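Long-range contacts in branched-chain alpha-ketoacid decarboxylase (Lactococcus lactis, PDB 2VBF), which probably decarboxylates branched-chain and aromatic alpha-keto acids to aldehydes, using thiamine diphosphate and a magnesium ion as cofactors: residues A156-T161 / V183-P188; L31-H36 / A196-L201; N113-E118 / K178-V183; D80-T85 / Q438-E443. One frame throughout, in Å; residues are numbered along the deposited sequence. Where two conformers were deposited one is given.

Interaction 1 (A156-T161 / V183-P188)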
loop_
_atom_site.group_PDB
_atom_site.type_symbol
_atom_site.label_atom_id
_atom_site.label_comp_id
_atom_site.label_asym_id
_atom_site.label_seq_id
_atom_site.Cartn_x
_atom_site.Cartn_y
_atom_site.Cartn_z
ATOM N N ALA A 156 -16.110 -7.495 -11.613
ATOM C CA ALA A 156 -16.639 -8.776 -11.182
ATOM C C ALA A 156 -15.704 -9.375 -10.147
ATOM O O ALA A 156 -14.507 -9.073 -10.131
ATOM C CB ALA A 156 -16.774 -9.723 -12.380
ATOM N N ARG A 157 -16.255 -10.232 -9.297
ATOM C CA ARG A 157 -15.494 -10.869 -8.232
ATOM C C ARG A 157 -16.080 -12.226 -7.893
ATOM O O ARG A 157 -17.291 -12.424 -8.025
ATOM C CB ARG A 157 -15.471 -9.970 -6.999
ATOM C CG ARG A 157 -16.798 -9.792 -6.289
ATOM C CD ARG A 157 -16.881 -8.434 -5.613
ATOM N NE ARG A 157 -16.878 -7.410 -6.632
ATOM C CZ ARG A 157 -17.933 -7.063 -7.368
ATOM N NH1 ARG A 157 -19.134 -7.604 -7.179
ATOM N NH2 ARG A 157 -17.789 -6.135 -8.294
ATOM N N THR A 158 -15.228 -13.155 -7.464
ATOM C CA THR A 158 -15.687 -14.497 -7.114
ATOM C C THR A 158 -14.881 -15.127 -5.984
ATOM O O THR A 158 -13.668 -14.925 -5.894
ATOM C CB THR A 158 -15.664 -15.440 -8.355
ATOM O OG1 THR A 158 -16.244 -16.724 -8.024
ATOM C CG2 THR A 158 -14.243 -15.648 -8.872
ATOM N N LEU A 159 -15.585 -15.857 -5.121
ATOM C CA LEU A 159 -14.979 -16.811 -4.190
ATOM C C LEU A 159 -15.154 -18.202 -4.787
ATOM O O LEU A 159 -16.292 -18.703 -4.882
ATOM C CB LEU A 159 -15.662 -16.757 -2.823
ATOM C CG LEU A 159 -15.316 -17.894 -1.851
ATOM C CD1 LEU A 159 -13.794 -17.993 -1.626
ATOM C CD2 LEU A 159 -16.073 -17.719 -0.550
ATOM N N LEU A 160 -14.051 -18.835 -5.178
ATOM C CA LEU A 160 -14.144 -20.108 -5.864
ATOM C C LEU A 160 -14.372 -21.260 -4.879
ATOM O O LEU A 160 -13.921 -21.221 -3.730
ATOM C CB LEU A 160 -12.898 -20.400 -6.696
ATOM C CG LEU A 160 -12.497 -19.400 -7.783
ATOM C CD1 LEU A 160 -11.222 -19.884 -8.462
ATOM C CD2 LEU A 160 -13.621 -19.177 -8.802
ATOM N N THR A 161 -15.102 -22.254 -5.376
ATOM C CA THR A 161 -15.250 -23.557 -4.748
ATOM C C THR A 161 -14.849 -24.584 -5.793
ATOM O O THR A 161 -14.792 -24.284 -6.983
ATOM C CB THR A 161 -16.714 -23.831 -4.348
ATOM O OG1 THR A 161 -17.506 -24.017 -5.525
ATOM C CG2 THR A 161 -17.286 -22.684 -3.505
ATOM N N VAL A 183 -10.848 -7.475 -12.484
ATOM C CA VAL A 183 -11.662 -8.472 -11.820
ATOM C C VAL A 183 -10.831 -9.163 -10.754
ATOM O O VAL A 183 -9.605 -9.004 -10.693
ATOM C CB VAL A 183 -12.242 -9.489 -12.808
ATOM C CG1 VAL A 183 -13.105 -8.755 -13.841
ATOM C CG2 VAL A 183 -11.122 -10.295 -13.480
ATOM N N TYR A 184 -11.518 -9.943 -9.933
ATOM C CA TYR A 184 -10.992 -10.433 -8.655
ATOM C C TYR A 184 -11.422 -11.887 -8.446
ATOM O O TYR A 184 -12.604 -12.211 -8.552
ATOM C CB TYR A 184 -11.534 -9.515 -7.569
ATOM C CG TYR A 184 -11.287 -9.870 -6.111
ATOM C CD1 TYR A 184 -10.405 -9.111 -5.340
ATOM C CD2 TYR A 184 -12.012 -10.869 -5.466
ATOM C CE1 TYR A 184 -10.225 -9.374 -3.981
ATOM C CE2 TYR A 184 -11.843 -11.129 -4.109
ATOM C CZ TYR A 184 -10.937 -10.390 -3.377
ATOM O OH TYR A 184 -10.767 -10.628 -2.029
ATOM N N ILE A 185 -10.446 -12.740 -8.140
ATOM C CA ILE A 185 -10.650 -14.175 -7.951
ATOM C C ILE A 185 -10.027 -14.571 -6.631
ATOM O O ILE A 185 -8.816 -14.461 -6.469
ATOM C CB ILE A 185 -10.015 -14.997 -9.102
ATOM C CG1 ILE A 185 -10.652 -14.617 -10.449
ATOM C CG2 ILE A 185 -10.120 -16.494 -8.826
ATOM C CD1 ILE A 185 -9.955 -15.219 -11.670
ATOM N N ASN A 186 -10.865 -14.976 -5.678
ATOM C CA ASN A 186 -10.408 -15.492 -4.392
ATOM C C ASN A 186 -10.317 -17.008 -4.551
ATOM O O ASN A 186 -11.311 -17.667 -4.857
ATOM C CB ASN A 186 -11.341 -15.027 -3.258
ATOM C CG ASN A 186 -11.043 -15.675 -1.914
ATOM O OD1 ASN A 186 -11.013 -15.000 -0.865
ATOM N ND2 ASN A 186 -10.870 -16.980 -1.918
ATOM N N LEU A 187 -9.105 -17.540 -4.354
ATOM C CA LEU A 187 -8.782 -18.944 -4.605
ATOM C C LEU A 187 -8.324 -19.656 -3.323
ATOM O O LEU A 187 -7.159 -19.528 -2.916
ATOM C CB LEU A 187 -7.662 -19.011 -5.638
ATOM C CG LEU A 187 -7.120 -20.379 -6.077
ATOM C CD1 LEU A 187 -8.194 -21.139 -6.815
ATOM C CD2 LEU A 187 -5.920 -20.196 -6.974
ATOM N N PRO A 188 -9.229 -20.382 -2.659
ATOM C CA PRO A 188 -8.797 -21.153 -1.481
ATOM C C PRO A 188 -7.732 -22.197 -1.834
ATOM O O PRO A 188 -7.746 -22.734 -2.936
ATOM C CB PRO A 188 -10.097 -21.808 -1.005
ATOM C CG PRO A 188 -11.193 -20.875 -1.541
ATOM C CD PRO A 188 -10.681 -20.497 -2.892
#

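Interaction 2 (L31-H36 / A196-L201)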
loop_
_atom_site.group_PDB
_atom_site.type_symbol
_atom_site.label_atom_id
_atom_site.label_comp_id
_atom_site.label_asym_id
_atom_site.label_seq_id
_atom_site.Cartn_x
_atom_site.Cartn_y
_atom_site.Cartn_z
ATOM N N LEU A 31 -7.365 -22.132 -14.491
ATOM C CA LEU A 31 -7.136 -20.694 -14.351
ATOM C C LEU A 31 -5.936 -20.234 -15.166
ATOM O O LEU A 31 -6.033 -19.269 -15.927
ATOM C CB LEU A 31 -6.974 -20.328 -12.880
ATOM C CG LEU A 31 -6.737 -18.864 -12.514
ATOM C CD1 LEU A 31 -7.737 -17.953 -13.218
ATOM C CD2 LEU A 31 -6.832 -18.698 -10.985
ATOM N N LEU A 32 -4.820 -20.960 -15.056
ATOM C CA LEU A 32 -3.611 -20.581 -15.761
ATOM C C LEU A 32 -3.786 -20.735 -17.286
ATOM O O LEU A 32 -3.283 -19.916 -18.053
ATOM C CB LEU A 32 -2.404 -21.364 -15.218
ATOM C CG LEU A 32 -1.995 -21.021 -13.766
ATOM C CD1 LEU A 32 -0.946 -21.976 -13.246
ATOM C CD2 LEU A 32 -1.496 -19.583 -13.685
ATOM N N ASP A 33 -4.535 -21.751 -17.714
ATOM C CA ASP A 33 -4.847 -21.911 -19.131
ATOM C C ASP A 33 -5.633 -20.703 -19.653
ATOM O O ASP A 33 -5.314 -20.163 -20.717
ATOM C CB ASP A 33 -5.626 -23.199 -19.391
ATOM C CG ASP A 33 -4.726 -24.427 -19.559
ATOM O OD1 ASP A 33 -3.491 -24.293 -19.610
ATOM O OD2 ASP A 33 -5.269 -25.544 -19.648
ATOM N N ARG A 34 -6.638 -20.268 -18.890
ATOM C CA ARG A 34 -7.449 -19.114 -19.280
ATOM C C ARG A 34 -6.622 -17.832 -19.311
ATOM O O ARG A 34 -6.780 -17.025 -20.216
ATOM C CB ARG A 34 -8.647 -18.930 -18.354
ATOM C CG ARG A 34 -9.742 -19.995 -18.489
ATOM C CD ARG A 34 -10.206 -20.177 -19.938
ATOM N NE ARG A 34 -11.564 -20.715 -20.028
ATOM C CZ ARG A 34 -12.186 -21.010 -21.172
ATOM N NH1 ARG A 34 -11.574 -20.862 -22.335
ATOM N NH2 ARG A 34 -13.424 -21.481 -21.157
ATOM N N LEU A 35 -5.739 -17.647 -18.328
ATOM C CA LEU A 35 -4.833 -16.495 -18.339
ATOM C C LEU A 35 -3.927 -16.510 -19.571
ATOM O O LEU A 35 -3.724 -15.481 -20.210
ATOM C CB LEU A 35 -4.006 -16.416 -17.048
ATOM C CG LEU A 35 -4.802 -16.238 -15.753
ATOM C CD1 LEU A 35 -3.814 -16.164 -14.586
ATOM C CD2 LEU A 35 -5.734 -15.005 -15.783
ATOM N N HIS A 36 -3.391 -17.676 -19.915
ATOM C CA HIS A 36 -2.627 -17.827 -21.157
ATOM C C HIS A 36 -3.432 -17.407 -22.390
ATOM O O HIS A 36 -2.913 -16.721 -23.265
ATOM C CB HIS A 36 -2.143 -19.263 -21.332
ATOM C CG HIS A 36 -1.533 -19.529 -22.673
ATOM N ND1 HIS A 36 -0.271 -19.090 -23.014
ATOM C CD2 HIS A 36 -2.017 -20.175 -23.761
ATOM C CE1 HIS A 36 -0.001 -19.461 -24.253
ATOM N NE2 HIS A 36 -1.046 -20.113 -24.732
ATOM N N ALA A 196 -10.374 -30.608 -12.258
ATOM C CA ALA A 196 -11.106 -29.855 -13.268
ATOM C C ALA A 196 -10.949 -30.536 -14.620
ATOM O O ALA A 196 -10.077 -31.385 -14.795
ATOM C CB ALA A 196 -10.594 -28.425 -13.345
ATOM N N GLU A 197 -11.803 -30.164 -15.564
ATOM C CA GLU A 197 -11.661 -30.574 -16.958
ATOM C C GLU A 197 -11.190 -29.385 -17.799
ATOM O O GLU A 197 -11.657 -28.262 -17.610
ATOM C CB GLU A 197 -12.998 -31.093 -17.491
ATOM N N LYS A 198 -10.255 -29.637 -18.711
ATOM C CA LYS A 198 -9.785 -28.621 -19.649
ATOM C C LYS A 198 -10.947 -27.885 -20.304
ATOM O O LYS A 198 -11.985 -28.496 -20.571
ATOM C CB LYS A 198 -8.931 -29.253 -20.756
ATOM C CG LYS A 198 -7.439 -29.105 -20.560
ATOM C CD LYS A 198 -6.690 -29.334 -21.869
ATOM C CE LYS A 198 -5.216 -28.994 -21.729
ATOM N NZ LYS A 198 -5.023 -27.552 -21.408
ATOM N N PRO A 199 -10.781 -26.573 -20.575
ATOM C CA PRO A 199 -11.865 -25.855 -21.249
ATOM C C PRO A 199 -12.136 -26.379 -22.663
ATOM O O PRO A 199 -11.202 -26.637 -23.423
ATOM C CB PRO A 199 -11.378 -24.397 -21.296
ATOM C CG PRO A 199 -10.137 -24.323 -20.509
ATOM C CD PRO A 199 -9.624 -25.707 -20.282
ATOM N N ALA A 200 -13.413 -26.524 -23.000
ATOM C CA ALA A 200 -13.824 -27.005 -24.318
ATOM C C ALA A 200 -13.771 -25.892 -25.368
ATOM O O ALA A 200 -13.362 -26.125 -26.507
ATOM C CB ALA A 200 -15.231 -27.597 -24.245
ATOM N N LEU A 201 -14.181 -24.688 -24.980
ATOM C CA LEU A 201 -14.245 -23.556 -25.900
ATOM C C LEU A 201 -13.435 -22.383 -25.369
ATOM O O LEU A 201 -13.203 -22.285 -24.173
ATOM C CB LEU A 201 -15.697 -23.126 -26.094
ATOM C CG LEU A 201 -16.645 -24.168 -26.694
ATOM C CD1 LEU A 201 -18.019 -23.553 -26.854
ATOM C CD2 LEU A 201 -16.136 -24.688 -28.027
#

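Interaction 3 (N113-E118 / K178-V183)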
loop_
_atom_site.group_PDB
_atom_site.type_symbol
_atom_site.label_atom_id
_atom_site.label_comp_id
_atom_site.label_asym_id
_atom_site.label_seq_id
_atom_site.Cartn_x
_atom_site.Cartn_y
_atom_site.Cartn_z
ATOM N N ASN A 113 -9.466 2.041 -16.277
ATOM C CA ASN A 113 -10.054 0.971 -17.092
ATOM C C ASN A 113 -9.025 0.018 -17.723
ATOM O O ASN A 113 -8.986 -0.138 -18.954
ATOM C CB ASN A 113 -10.973 1.585 -18.168
ATOM C CG ASN A 113 -12.146 0.689 -18.539
ATOM O OD1 ASN A 113 -13.304 1.069 -18.343
ATOM N ND2 ASN A 113 -11.862 -0.483 -19.104
ATOM N N LEU A 114 -8.200 -0.605 -16.879
ATOM C CA LEU A 114 -7.212 -1.598 -17.328
ATOM C C LEU A 114 -7.585 -3.023 -16.916
ATOM O O LEU A 114 -8.035 -3.264 -15.783
ATOM C CB LEU A 114 -5.804 -1.281 -16.814
ATOM C CG LEU A 114 -5.117 -0.060 -17.427
ATOM C CD1 LEU A 114 -5.292 -0.019 -18.958
ATOM C CD2 LEU A 114 -5.598 1.233 -16.783
ATOM N N PRO A 115 -7.446 -3.966 -17.865
ATOM C CA PRO A 115 -7.858 -5.351 -17.677
ATOM C C PRO A 115 -6.870 -6.154 -16.845
ATOM O O PRO A 115 -6.087 -6.956 -17.374
ATOM C CB PRO A 115 -8.004 -5.867 -19.115
ATOM C CG PRO A 115 -7.047 -5.067 -19.881
ATOM C CD PRO A 115 -7.002 -3.701 -19.243
ATOM N N VAL A 116 -6.948 -5.949 -15.527
ATOM C CA VAL A 116 -6.079 -6.638 -14.571
ATOM C C VAL A 116 -6.892 -7.634 -13.744
ATOM O O VAL A 116 -7.921 -7.281 -13.162
ATOM C CB VAL A 116 -5.385 -5.629 -13.619
ATOM C CG1 VAL A 116 -4.523 -6.344 -12.583
ATOM C CG2 VAL A 116 -4.564 -4.611 -14.421
ATOM N N VAL A 117 -6.414 -8.875 -13.689
ATOM C CA VAL A 117 -6.952 -9.895 -12.789
ATOM C C VAL A 117 -6.117 -9.956 -11.503
ATOM O O VAL A 117 -4.913 -10.207 -11.556
ATOM C CB VAL A 117 -6.898 -11.302 -13.444
ATOM C CG1 VAL A 117 -7.603 -12.318 -12.567
ATOM C CG2 VAL A 117 -7.499 -11.243 -14.864
ATOM N N GLU A 118 -6.745 -9.736 -10.356
ATOM C CA GLU A 118 -6.103 -10.056 -9.088
ATOM C C GLU A 118 -6.595 -11.398 -8.591
ATOM O O GLU A 118 -7.787 -11.612 -8.484
ATOM C CB GLU A 118 -6.333 -8.992 -8.030
ATOM C CG GLU A 118 -5.594 -9.345 -6.729
ATOM C CD GLU A 118 -5.597 -8.229 -5.706
ATOM O OE1 GLU A 118 -6.218 -7.163 -5.959
ATOM O OE2 GLU A 118 -4.971 -8.447 -4.648
ATOM N N LYS A 178 -15.256 -8.187 -21.629
ATOM C CA LYS A 178 -16.374 -7.325 -22.022
ATOM C C LYS A 178 -16.102 -5.851 -21.723
ATOM O O LYS A 178 -16.369 -4.988 -22.567
ATOM C CB LYS A 178 -17.658 -7.759 -21.312
ATOM C CG LYS A 178 -18.933 -7.006 -21.733
ATOM C CD LYS A 178 -19.847 -6.756 -20.526
ATOM C CE LYS A 178 -21.152 -6.054 -20.906
ATOM N NZ LYS A 178 -22.080 -6.947 -21.664
ATOM N N GLU A 179 -15.599 -5.570 -20.523
ATOM C CA GLU A 179 -15.479 -4.193 -20.022
ATOM C C GLU A 179 -14.036 -3.685 -19.950
ATOM O O GLU A 179 -13.826 -2.483 -19.844
ATOM C CB GLU A 179 -16.063 -4.087 -18.607
ATOM C CG GLU A 179 -17.547 -4.360 -18.452
ATOM C CD GLU A 179 -18.040 -4.045 -17.040
ATOM O OE1 GLU A 179 -17.893 -2.879 -16.584
ATOM O OE2 GLU A 179 -18.569 -4.962 -16.377
ATOM N N ARG A 180 -13.072 -4.607 -19.982
ATOM C CA ARG A 180 -11.641 -4.338 -19.792
ATOM C C ARG A 180 -11.299 -3.616 -18.475
ATOM O O ARG A 180 -10.284 -2.921 -18.384
ATOM C CB ARG A 180 -11.048 -3.625 -21.009
ATOM C CG ARG A 180 -11.276 -4.355 -22.330
ATOM C CD ARG A 180 -10.558 -5.697 -22.424
ATOM N NE ARG A 180 -11.214 -6.533 -23.431
ATOM C CZ ARG A 180 -10.810 -6.694 -24.685
ATOM N NH1 ARG A 180 -9.700 -6.121 -25.128
ATOM N NH2 ARG A 180 -11.534 -7.452 -25.507
ATOM N N LYS A 181 -12.135 -3.839 -17.465
ATOM C CA LYS A 181 -11.919 -3.358 -16.098
ATOM C C LYS A 181 -11.409 -4.525 -15.229
ATOM O O LYS A 181 -11.544 -5.696 -15.599
ATOM C CB LYS A 181 -13.214 -2.796 -15.503
ATOM C CG LYS A 181 -13.710 -1.490 -16.097
ATOM C CD LYS A 181 -15.111 -1.175 -15.557
ATOM C CE LYS A 181 -15.460 0.307 -15.714
ATOM N NZ LYS A 181 -15.793 0.628 -17.137
ATOM N N PRO A 182 -10.778 -4.207 -14.081
ATOM C CA PRO A 182 -10.227 -5.280 -13.246
ATOM C C PRO A 182 -11.272 -6.233 -12.676
ATOM O O PRO A 182 -12.414 -5.854 -12.412
ATOM C CB PRO A 182 -9.474 -4.543 -12.127
ATOM C CG PRO A 182 -9.889 -3.141 -12.214
ATOM C CD PRO A 182 -10.489 -2.873 -13.545
ATOM N N VAL A 183 -10.848 -7.475 -12.484
ATOM C CA VAL A 183 -11.662 -8.472 -11.820
ATOM C C VAL A 183 -10.831 -9.163 -10.754
ATOM O O VAL A 183 -9.605 -9.004 -10.693
ATOM C CB VAL A 183 -12.242 -9.489 -12.808
ATOM C CG1 VAL A 183 -13.105 -8.755 -13.841
ATOM C CG2 VAL A 183 -11.122 -10.295 -13.480
#

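Interaction 4 (D80-T85 / Q438-E443)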
loop_
_atom_site.group_PDB
_atom_site.type_symbol
_atom_site.label_atom_id
_atom_site.label_comp_id
_atom_site.label_asym_id
_atom_site.label_seq_id
_atom_site.Cartn_x
_atom_site.Cartn_y
_atom_site.Cartn_z
ATOM N N ASP A 80 -0.810 -3.257 -13.725
ATOM C CA ASP A 80 -1.484 -2.199 -14.467
ATOM C C ASP A 80 -0.646 -1.755 -15.692
ATOM O O ASP A 80 -1.142 -1.764 -16.813
ATOM C CB ASP A 80 -1.810 -1.044 -13.502
ATOM C CG ASP A 80 -2.561 0.097 -14.142
ATOM O OD1 ASP A 80 -2.085 0.664 -15.143
ATOM O OD2 ASP A 80 -3.602 0.483 -13.566
ATOM N N GLY A 81 0.625 -1.396 -15.491
ATOM C CA GLY A 81 1.510 -1.078 -16.608
ATOM C C GLY A 81 1.601 -2.176 -17.657
ATOM O O GLY A 81 1.556 -1.917 -18.857
ATOM N N TYR A 82 1.723 -3.413 -17.199
ATOM C CA TYR A 82 1.751 -4.560 -18.105
ATOM C C TYR A 82 0.461 -4.625 -18.919
ATOM O O TYR A 82 0.506 -4.855 -20.130
ATOM C CB TYR A 82 1.934 -5.824 -17.285
ATOM C CG TYR A 82 2.144 -7.130 -18.030
ATOM C CD1 TYR A 82 3.419 -7.633 -18.249
ATOM C CD2 TYR A 82 1.063 -7.903 -18.433
ATOM C CE1 TYR A 82 3.622 -8.866 -18.884
ATOM C CE2 TYR A 82 1.250 -9.128 -19.072
ATOM C CZ TYR A 82 2.532 -9.610 -19.294
ATOM O OH TYR A 82 2.718 -10.852 -19.920
ATOM N N ALA A 83 -0.679 -4.385 -18.264
ATOM C CA ALA A 83 -1.981 -4.423 -18.941
ATOM C C ALA A 83 -2.083 -3.350 -20.017
ATOM O O ALA A 83 -2.644 -3.591 -21.086
ATOM C CB ALA A 83 -3.126 -4.282 -17.935
ATOM N N ARG A 84 -1.550 -2.162 -19.736
ATOM C CA ARG A 84 -1.562 -1.081 -20.714
ATOM C C ARG A 84 -0.883 -1.457 -22.038
ATOM O O ARG A 84 -1.241 -0.922 -23.078
ATOM C CB ARG A 84 -0.944 0.185 -20.140
ATOM C CG ARG A 84 -1.849 0.810 -19.108
ATOM C CD ARG A 84 -1.173 1.963 -18.402
ATOM N NE ARG A 84 -1.995 2.525 -17.330
ATOM C CZ ARG A 84 -2.421 3.779 -17.265
ATOM N NH1 ARG A 84 -2.206 4.622 -18.249
ATOM N NH2 ARG A 84 -3.098 4.186 -16.200
ATOM N N THR A 85 0.092 -2.359 -21.977
ATOM C CA THR A 85 0.874 -2.740 -23.139
ATOM C C THR A 85 0.502 -4.120 -23.695
ATOM O O THR A 85 0.335 -4.270 -24.919
ATOM C CB THR A 85 2.367 -2.635 -22.803
ATOM O OG1 THR A 85 2.700 -1.244 -22.705
ATOM C CG2 THR A 85 3.239 -3.272 -23.886
ATOM N N GLN A 438 7.498 -2.561 -19.685
ATOM C CA GLN A 438 8.751 -2.978 -20.330
ATOM C C GLN A 438 8.862 -4.490 -20.494
ATOM O O GLN A 438 9.372 -4.961 -21.517
ATOM C CB GLN A 438 9.962 -2.442 -19.563
ATOM C CG GLN A 438 11.319 -2.772 -20.180
ATOM C CD GLN A 438 11.515 -2.176 -21.564
ATOM O OE1 GLN A 438 12.086 -1.096 -21.702
ATOM N NE2 GLN A 438 11.032 -2.880 -22.596
ATOM N N ILE A 439 8.404 -5.239 -19.486
ATOM C CA ILE A 439 8.336 -6.704 -19.531
ATOM C C ILE A 439 7.331 -7.138 -20.604
ATOM O O ILE A 439 7.588 -8.083 -21.367
ATOM C CB ILE A 439 7.949 -7.286 -18.144
ATOM C CG1 ILE A 439 9.116 -7.113 -17.160
ATOM C CG2 ILE A 439 7.554 -8.765 -18.252
ATOM C CD1 ILE A 439 8.753 -7.286 -15.678
ATOM N N ALA A 440 6.204 -6.425 -20.672
ATOM C CA ALA A 440 5.136 -6.724 -21.637
ATOM C C ALA A 440 5.596 -6.619 -23.103
ATOM O O ALA A 440 5.203 -7.438 -23.937
ATOM C CB ALA A 440 3.923 -5.793 -21.390
ATOM N N ASP A 441 6.385 -5.590 -23.418
ATOM C CA ASP A 441 6.939 -5.401 -24.760
ATOM C C ASP A 441 8.424 -5.078 -24.665
ATOM O O ASP A 441 8.825 -3.908 -24.606
ATOM C CB ASP A 441 6.203 -4.295 -25.529
ATOM C CG ASP A 441 6.630 -4.212 -27.016
ATOM O OD1 ASP A 441 7.539 -4.957 -27.425
ATOM O OD2 ASP A 441 6.045 -3.402 -27.766
ATOM N N LYS A 442 9.242 -6.130 -24.699
ATOM C CA LYS A 442 10.684 -5.957 -24.563
ATOM C C LYS A 442 11.323 -5.319 -25.801
ATOM O O LYS A 442 12.485 -4.930 -25.757
ATOM C CB LYS A 442 11.365 -7.287 -24.222
ATOM C CG LYS A 442 11.424 -8.279 -25.358
ATOM N N GLU A 443 10.561 -5.184 -26.882
ATOM C CA GLU A 443 11.031 -4.512 -28.093
ATOM C C GLU A 443 10.792 -2.999 -28.096
ATOM O O GLU A 443 11.276 -2.299 -28.995
ATOM C CB GLU A 443 10.391 -5.131 -29.344
ATOM C CG GLU A 443 10.494 -6.661 -29.433
ATOM C CD GLU A 443 11.921 -7.174 -29.475
ATOM O OE1 GLU A 443 12.833 -6.421 -29.884
ATOM O OE2 GLU A 443 12.135 -8.347 -29.105
#

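Interaction 1 (A156-T161 / V183-P188)
L160 supplies the apolar centre, its CD1 methyl touching two side chains of strand 183-188. That methyl lies 3.6 Å from I185 CG2 and 3.7 Å from L187 CD1, and in both cases the chains pass at a slant. The first torsion (chi1 -58°) sets CG of L160 opposite its carbonyl carbon and brings the branch across to I185. Replacing L160 by an alanine would probably open a gap beside I185 CG2 and L187 CD1, leaving both methyls without their mate. On the other face L159 runs alongside N186, and its CD1 comes within 3.1 Å of N186 ND2, a tight apolar-polar approach; the amide nitrogen finds its polar partner in S122 OG. Toward the start of the strands on that face, R157 CB rests 3.9 Å from Y184 CD2, while the phenol OH of Y184 bonds to E99. The backbones pair in parallel, their axes 2° apart. T158 bonds to strand 183-188 through both its N and its O: N donates to Y184 O (3.0 Å), and O accepts from N186 N in an almost straight 2.8 Å bond. L160 N then continues the pattern to N186 O. This is a beta-alpha-beta unit: helix 165-179 connects the two strands and lays V172 against T158 and I185, M147 of helix 145-149 packs on R157 and Y184, and strand 116-122 pairs with the other side of strand 183-188.

Interaction 2 (L31-H36 / A196-L201)
R34 reaches from its helix across the ring of P199 to the carbonyl of L201. Beyond CB the chain turns at chi2 (-52°), which carries CD to 4.2 Å from P199 CG as the two side chains run antiparallel past one another. NE follows over the same ring, 3.9 Å from P199 CB, and makes a salt bridge with D170. At CZ the guanidinium lies flat against the proline: P199 CB stands 3.4 Å above the guanidinium plane, over its centre. The two terminal nitrogens then close end-on upon a single atom, L201 O. NH1 donates at 2.8 Å in the carbonyl plane, on a lone pair, and NH2 donates at 3.1 Å. L201 O lies only 12-13° out of the guanidinium plane; this fork, the proline, D170 and a salt bridge from E37 to NH1 together limit the group's rotation. One residue earlier, D33 meets K198 at about a right angle in a salt bridge, K198 NZ standing 2.7 Å from D33 OD2 on the syn side but 35° out of the carboxylate plane. The carboxylate also forms a salt bridge with R61 through OD1 and a hydrogen bond with Y25 OH through OD2, so K198 is one of several partners. The contact thus fastens the loop before helix 212-227 to helix 27-37, whose L32 packs on helix 52-60 and strand 42-45, while L31 and R34 pack on helix 165-179.

Interaction 3 (N113-E118 / K178-V183)
The carboxamide of N113 is held against E179 and K181 at its edges and on one side of its plane. N113 ends helix 97-111 as the C-prime residue of a Schellman motif, with positive phi, and the chain leads on into strand 116-122 of the parallel sheet. At one edge ND2 donates to a lone pair of E179 O over 2.9 Å, in that carbonyl's plane; the acceptor lies 2° out of the amide plane, and the bond is nearly straight at 171°. At the other edge OD1 accepts from K181 NZ at 2.8 Å, the ammonium tilted from the carbonyl plane. The chain of K181 lies over one face of the amide, CG 3.6 Å from N113 CG, on the side from which NZ approaches, and the bend at chi4 (75°) turns NZ back to the oxygen. N113 therefore ties the end of one helix to that of helix 165-179, where R180 leaves helical geometry. P115, at the centre of an inverse gamma turn, lays its ring beside R180, and CD of P182 packs against L114 O at 3.3 Å. From here the chains become parallel strands. V116 O accepts from V183 N, and E118 N returns a bond to V183 O at 3.0 Å. L176 of helix 165-179 touches both V117 and V183. Between the two valines the closest methyls are V117 CG2 and V183 CG2, 4.0 Å apart.

Interaction 4 (D80-T85 / Q438-E443)
A440 sets its methyl over the face of the Y82 ring, a CH-pi contact; between 80-85 and 438-443 the side chains meet through carbon atoms. CB of A440 stands 4.1 Å from the ring centroid, 27° off the normal, and nearest to Y82 CD1. The ring also has a neighbour at its edge, where I439 CG2 lies in plane 4.0 Å from Y82 CE1. With CG of Y82 opposite the backbone N (chi1 -173°), the ring extends from helix 72-86 towards helix 430-440, and its OH bonds to E42 OE1 and E41 N, which hold the far end of the ring. With Y82 cut back to an alanine, the methyls of A440 and I439 would probably face a gap, and E42 OE1 and E41 N would lose their hydroxyl partner. The same A440 methyl has a second neighbour in T85, whose CG2 approaches it to 3.6 Å. That CG2 also meets D441 CB at 3.5 Å, the two side chains crossing at about a right angle, whereas T85 OG1 bonds to S437 OG of the same partner helix. Past the helix end D441 makes an Asx turn, OD1 accepting from E443 N at 3.1 Å from above the carboxylate plane, and OD2 forms a salt bridge with R417. The small alanine lets the helices come close, Y82 and A440 CA atoms being 5.3 Å apart. This is helix-helix packing, with a small residue at the close approach, at the junction of the N-terminal and C-terminal thiamine diphosphate-binding domains within one chain.

In the fold
Interactions 1 and 3 share V183 and lie in the same parallel sheet, their centres about 14 Å apart, with strands 116-122 and 183-188 as neighbours and strand 156-159 at the outer edge. Interaction 2 packs against this sheet, where L31 CD1 meets I185 CD1 at 3.8 Å; its centre is about 15 Å from that of interaction 1. Interaction 4 touches interaction 3 through A83 and R84, its centre about 15 Å from that of interaction 3. Along the chain, interactions 1 and 3 alternate and lie between the segments of both 2 and 4, while 2 and 4 cross; interaction 4, through helix 430-440, joins the N-terminal domain to the C-terminal one.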